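Local coordinates for NanU sialic acid binding protein (Bacteroides fragilis, PDB 4L7T), which binds sialic acid with high affinity and, as a SusD-like protein of the outer membrane, probably works together with the partner NanO, at residues Ala294-Thr299 with Val306-Leu311; Asp327-Ala332 with Thr338-Ser343. One frame throughout, in Å; residues are numbered along the deposited sequence.

Interaction 1: Ala294-Thr299 with Val306-Leu311; sequences AYMTST and VSFKDL
M296 reaches F308 in a Met-aromatic contact, while T297, one residue further along helix 293-299, packs on K309; the chain thus folds back on its own helix through a short 3-10 turn, 308-310. Starting with M296, the side chain is bent at both chi2 and chi3, and this double bend brings the terminal methyl over one face of the F308 ring. M296 CE stands 3.9 Å from the F308 ring centroid and 20° off the normal, displaced toward the rim, so that its nearest ring atom is F308 CD2, at 3.6 Å. The sulfur lies obliquely, 4.9 Å from M296 SD to the F308 centroid, which leaves the methyl to make the CH-pi contact. T297 comes next and brings the backbones closest, with T297 CA 4.3 Å from K309 CA. T297 CG2 rests 3.8 Å from K309 CA, while OG1 is turned back to bond the carbonyl oxygen of Q293 within the helix. A water donates to T297 O at 2.8 Å and lies 2.8 Å from S307 OG, bridging the helix to the returning chain. On that chain S307 forms an ST turn: S307 OG, anti to its own backbone N, accepts from K309 N at 3.0 Å with an N-H...O angle of 155°.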
loop_
_atom_site.group_PDB
_atom_site.type_symbol
_atom_site.label_atom_id
_atom_site.label_comp_id
_atom_site.label_asym_id
_atom_site.label_seq_id
_atom_site.Cartn_x
_atom_site.Cartn_y
_atom_site.Cartn_z
ATOM N N ALA A 294 25.202 -0.229 -14.194
ATOM C CA ALA A 294 26.687 -0.292 -14.141
ATOM C C ALA A 294 27.275 -1.400 -13.226
ATOM O O ALA A 294 28.026 -2.271 -13.706
ATOM C CB ALA A 294 27.274 1.095 -13.807
ATOM N N TYR A 295 26.924 -1.439 -11.914
ATOM C CA TYR A 295 27.525 -2.518 -11.079
ATOM C C TYR A 295 26.914 -3.878 -11.274
ATOM O O TYR A 295 27.557 -4.919 -11.002
ATOM C CB TYR A 295 27.693 -2.165 -9.556
ATOM C CG TYR A 295 26.360 -1.918 -8.827
ATOM C CD1 TYR A 295 25.410 -2.942 -8.711
ATOM C CD2 TYR A 295 26.077 -0.679 -8.278
ATOM C CE1 TYR A 295 24.154 -2.711 -8.048
ATOM C CE2 TYR A 295 24.867 -0.448 -7.617
ATOM C CZ TYR A 295 23.895 -1.476 -7.580
ATOM O OH TYR A 295 22.698 -1.180 -7.003
ATOM N N MET A 296 25.676 -3.942 -11.763
ATOM C CA MET A 296 25.070 -5.258 -11.994
ATOM C C MET A 296 25.861 -5.908 -13.140
ATOM O O MET A 296 26.312 -7.046 -13.029
ATOM C CB MET A 296 23.594 -5.144 -12.405
ATOM C CG MET A 296 22.665 -4.792 -11.193
ATOM S SD MET A 296 22.563 -6.180 -9.949
ATOM C CE MET A 296 21.265 -7.171 -10.749
ATOM N N THR A 297 26.034 -5.145 -14.218
ATOM C CA THR A 297 26.695 -5.786 -15.397
ATOM C C THR A 297 28.199 -6.025 -15.178
ATOM O O THR A 297 28.753 -7.041 -15.669
ATOM C CB THR A 297 26.328 -5.066 -16.695
ATOM O OG1 THR A 297 26.720 -3.701 -16.604
ATOM C CG2 THR A 297 24.832 -5.070 -16.855
ATOM N N SER A 298 28.843 -5.189 -14.358
ATOM C CA SER A 298 30.321 -5.285 -14.160
ATOM C C SER A 298 30.727 -6.296 -13.082
ATOM O O SER A 298 31.758 -6.948 -13.166
ATOM C CB SER A 298 30.893 -3.881 -13.846
ATOM O OG SER A 298 30.517 -3.466 -12.527
ATOM N N THR A 299 29.885 -6.506 -12.091
ATOM C CA THR A 299 30.388 -7.191 -10.908
ATOM C C THR A 299 29.638 -8.414 -10.472
ATOM O O THR A 299 30.239 -9.340 -9.887
ATOM C CB THR A 299 30.387 -6.175 -9.734
ATOM O OG1 THR A 299 31.068 -4.974 -10.148
ATOM C CG2 THR A 299 31.039 -6.765 -8.498
ATOM N N VAL A 306 26.435 -16.796 -13.948
ATOM C CA VAL A 306 26.275 -16.080 -15.200
ATOM C C VAL A 306 26.164 -14.560 -14.923
ATOM O O VAL A 306 25.316 -14.134 -14.131
ATOM C CB VAL A 306 25.001 -16.550 -15.931
ATOM C CG1 VAL A 306 24.887 -15.851 -17.284
ATOM C CG2 VAL A 306 24.957 -18.108 -15.997
ATOM N N SER A 307 27.063 -13.779 -15.523
ATOM C CA SER A 307 27.045 -12.339 -15.286
ATOM C C SER A 307 25.695 -11.738 -15.683
ATOM O O SER A 307 25.090 -12.155 -16.665
ATOM C CB SER A 307 28.168 -11.674 -16.055
ATOM O OG SER A 307 27.909 -10.285 -16.281
ATOM N N PHE A 308 25.200 -10.771 -14.910
ATOM C CA PHE A 308 23.952 -10.107 -15.323
ATOM C C PHE A 308 24.083 -9.322 -16.646
ATOM O O PHE A 308 23.081 -8.877 -17.203
ATOM C CB PHE A 308 23.388 -9.197 -14.183
ATOM C CG PHE A 308 22.894 -9.976 -12.984
ATOM C CD1 PHE A 308 21.786 -10.820 -13.085
ATOM C CD2 PHE A 308 23.528 -9.843 -11.746
ATOM C CE1 PHE A 308 21.334 -11.544 -11.987
ATOM C CE2 PHE A 308 23.085 -10.546 -10.637
ATOM C CZ PHE A 308 21.979 -11.397 -10.733
ATOM N N LYS A 309 25.311 -9.110 -17.132
ATOM C CA LYS A 309 25.509 -8.479 -18.476
ATOM C C LYS A 309 24.800 -9.341 -19.535
ATOM O O LYS A 309 24.350 -8.857 -20.571
ATOM C CB LYS A 309 27.013 -8.359 -18.812
ATOM C CG LYS A 309 27.329 -7.592 -20.162
ATOM C CD LYS A 309 28.833 -7.692 -20.577
ATOM C CE LYS A 309 29.132 -7.117 -21.996
ATOM N NZ LYS A 309 29.232 -5.620 -22.046
ATOM N N ASP A 310 24.749 -10.637 -19.244
ATOM C CA ASP A 310 24.278 -11.629 -20.158
ATOM C C ASP A 310 22.793 -12.023 -19.942
ATOM O O ASP A 310 22.336 -12.958 -20.595
ATOM C CB ASP A 310 25.186 -12.885 -20.048
ATOM C CG ASP A 310 26.588 -12.650 -20.617
ATOM O OD1 ASP A 310 26.719 -11.830 -21.580
ATOM O OD2 ASP A 310 27.556 -13.286 -20.119
ATOM N N LEU A 311 22.061 -11.322 -19.054
ATOM C CA LEU A 311 20.706 -11.751 -18.601
ATOM C C LEU A 311 19.709 -10.627 -18.715
ATOM O O LEU A 311 20.131 -9.469 -18.853
ATOM C CB LEU A 311 20.749 -12.202 -17.162
ATOM C CG LEU A 311 21.494 -13.532 -16.910
ATOM C CD1 LEU A 311 21.784 -13.728 -15.426
ATOM C CD2 LEU A 311 20.609 -14.654 -17.403
HETATM O O HOH W 1 28.885 -9.177 -13.890
#

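Interaction 2: Asp327-Ala332 with Thr338-Ser343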
loop_
_atom_site.group_PDB
_atom_site.type_symbol
_atom_site.label_atom_id
_atom_site.label_comp_id
_atom_site.label_asym_id
_atom_site.label_seq_id
_atom_site.Cartn_x
_atom_site.Cartn_y
_atom_site.Cartn_z
ATOM N N ASP A 327 19.221 -11.187 5.295
ATOM C CA ASP A 327 18.732 -12.460 5.800
ATOM C C ASP A 327 17.241 -12.693 5.593
ATOM O O ASP A 327 16.779 -13.799 5.853
ATOM C CB ASP A 327 19.082 -12.650 7.244
ATOM C CG ASP A 327 18.400 -11.689 8.174
ATOM O OD1 ASP A 327 17.718 -10.713 7.742
ATOM O OD2 ASP A 327 18.548 -11.905 9.394
ATOM N N LEU A 328 16.493 -11.645 5.219
ATOM C CA LEU A 328 15.039 -11.818 5.019
ATOM C C LEU A 328 14.730 -12.750 3.866
ATOM O O LEU A 328 13.725 -13.473 3.886
ATOM C CB LEU A 328 14.359 -10.440 4.874
ATOM C CG LEU A 328 12.846 -10.477 4.718
ATOM C CD1 LEU A 328 12.174 -11.105 5.969
ATOM C CD2 LEU A 328 12.420 -9.007 4.515
ATOM N N TYR A 329 15.641 -12.834 2.913
ATOM C CA TYR A 329 15.478 -13.605 1.727
ATOM C C TYR A 329 15.271 -15.092 2.044
ATOM O O TYR A 329 14.429 -15.741 1.365
ATOM C CB TYR A 329 16.709 -13.507 0.827
ATOM C CG TYR A 329 16.569 -14.286 -0.479
ATOM C CD1 TYR A 329 15.680 -13.851 -1.485
ATOM C CD2 TYR A 329 17.326 -15.458 -0.711
ATOM C CE1 TYR A 329 15.559 -14.569 -2.732
ATOM C CE2 TYR A 329 17.208 -16.172 -1.938
ATOM C CZ TYR A 329 16.349 -15.711 -2.944
ATOM O OH TYR A 329 16.232 -16.394 -4.145
ATOM N N ASN A 330 15.995 -15.603 3.062
ATOM C CA ASN A 330 15.859 -17.007 3.490
ATOM C C ASN A 330 15.010 -17.232 4.726
ATOM O O ASN A 330 14.686 -18.363 5.059
ATOM C CB ASN A 330 17.240 -17.649 3.637
ATOM C CG ASN A 330 17.853 -17.961 2.291
ATOM O OD1 ASN A 330 18.996 -17.593 2.019
ATOM N ND2 ASN A 330 17.085 -18.589 1.420
ATOM N N LYS A 331 14.629 -16.164 5.407
ATOM C CA LYS A 331 13.769 -16.292 6.598
ATOM C C LYS A 331 12.277 -16.011 6.383
ATOM O O LYS A 331 11.537 -16.106 7.343
ATOM C CB LYS A 331 14.236 -15.380 7.746
ATOM C CG LYS A 331 15.538 -15.926 8.353
ATOM C CD LYS A 331 16.054 -15.015 9.418
ATOM C CE LYS A 331 17.202 -15.727 10.107
ATOM N NZ LYS A 331 17.246 -15.284 11.514
ATOM N N ALA A 332 11.898 -15.529 5.215
ATOM C CA ALA A 332 10.505 -15.095 5.020
ATOM C C ALA A 332 9.564 -16.192 4.606
ATOM O O ALA A 332 8.343 -16.036 4.882
ATOM C CB ALA A 332 10.415 -13.971 4.036
ATOM N N THR A 338 5.666 -20.013 -3.832
ATOM C CA THR A 338 5.925 -19.312 -5.083
ATOM C C THR A 338 6.142 -17.777 -4.921
ATOM O O THR A 338 6.649 -17.102 -5.829
ATOM C CB THR A 338 4.798 -19.511 -6.122
ATOM O OG1 THR A 338 3.546 -18.925 -5.693
ATOM C CG2 THR A 338 4.589 -20.999 -6.441
ATOM N N ARG A 339 5.739 -17.244 -3.774
ATOM C CA ARG A 339 5.816 -15.798 -3.533
ATOM C C ARG A 339 7.267 -15.344 -3.321
ATOM O O ARG A 339 7.568 -14.159 -3.521
ATOM C CB ARG A 339 4.944 -15.330 -2.350
ATOM C CG ARG A 339 3.443 -15.664 -2.529
ATOM C CD ARG A 339 2.705 -15.225 -1.289
ATOM N NE ARG A 339 2.896 -16.209 -0.228
ATOM C CZ ARG A 339 2.097 -16.413 0.830
ATOM N NH1 ARG A 339 1.032 -15.613 1.106
ATOM N NH2 ARG A 339 2.377 -17.362 1.731
ATOM N N LYS A 340 8.159 -16.268 -2.990
ATOM C CA LYS A 340 9.582 -15.913 -2.691
ATOM C C LYS A 340 10.248 -15.464 -3.977
ATOM O O LYS A 340 10.668 -14.313 -4.084
ATOM C CB LYS A 340 10.304 -17.100 -2.082
ATOM C CG LYS A 340 11.829 -16.832 -1.894
ATOM C CD LYS A 340 12.572 -18.050 -1.354
ATOM C CE LYS A 340 14.065 -17.748 -1.305
ATOM N NZ LYS A 340 14.764 -18.660 -0.320
ATOM N N ASP A 341 10.277 -16.307 -5.009
ATOM C CA ASP A 341 10.771 -15.902 -6.322
ATOM C C ASP A 341 10.047 -14.780 -7.042
ATOM O O ASP A 341 10.668 -13.985 -7.767
ATOM C CB ASP A 341 10.801 -17.127 -7.279
ATOM C CG ASP A 341 11.955 -18.090 -6.978
ATOM O OD1 ASP A 341 12.889 -17.787 -6.166
ATOM O OD2 ASP A 341 11.945 -19.197 -7.571
ATOM N N ALA A 342 8.719 -14.663 -6.846
ATOM C CA ALA A 342 7.979 -13.561 -7.448
ATOM C C ALA A 342 8.330 -12.260 -6.725
ATOM O O ALA A 342 8.204 -11.221 -7.307
ATOM C CB ALA A 342 6.466 -13.790 -7.348
ATOM N N SER A 343 8.716 -12.331 -5.466
ATOM C CA SER A 343 8.886 -11.084 -4.651
ATOM C C SER A 343 10.311 -10.541 -4.665
ATOM O O SER A 343 10.517 -9.327 -4.559
ATOM C CB SER A 343 8.519 -11.316 -3.166
ATOM O OG SER A 343 7.121 -11.670 -3.057
HETATM O O HOH W 2 14.366 -15.505 -6.067
#
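One face of the Y329 ring carries the end of K340, and a water lies in the ring plane at its edge, beside the hydroxyl. K340 CE is 3.6 Å from the Y329 ring centroid, its line to the centroid tilted 20° from the perpendicular and shifted toward Y329 CZ, the nearest ring atom; this is a CH-pi contact. K340 NZ follows over the same face, 4.3 Å from the Y329 centroid, completing a cation-pi pair. The lysine gets there by full extension, each torsion from chi1 (174°) to chi4 (158°) near anti, and the chain crosses the tyrosine side chain at about a right angle. Its ammonium also donates a weak hydrogen bond, 3.4 Å from K340 NZ to Y329 O, so ring and carbonyl of one residue both meet the lysine tip. At the edge, the water is 2.8 Å from Y329 OH and donates to D341 OD1 at 2.7 Å, a bridge between phenol and carboxylate. This surface contact joins two short helices, 328-331 and 339-343. Strand 344-350 packs against Y329 through M344 and A346, while from helix 339-343 R339 packs on helix 407-418 and forms salt bridges to E459 and E463 of helix 452-463.

How the interactions relate
From the N terminus the chain first meets interaction 1, where helix 293-299 and the segment 306-311 close a short loop with six residues between them. It then runs through strand 323-324, which pairs antiparallel with 65-67, before interaction 2 closes a second loop, with five residues separating 327-332 from 338-343. The two loops follow in series, neither nesting nor crossing. Their centres are 22 Å apart and their nearest atoms about 10 Å, so they do not touch, although both lie on the same side of the chain's centre. Interaction 1 ties a helix to the loop after it; interaction 2 ties two short helices ahead of hairpin 344-350/356-363.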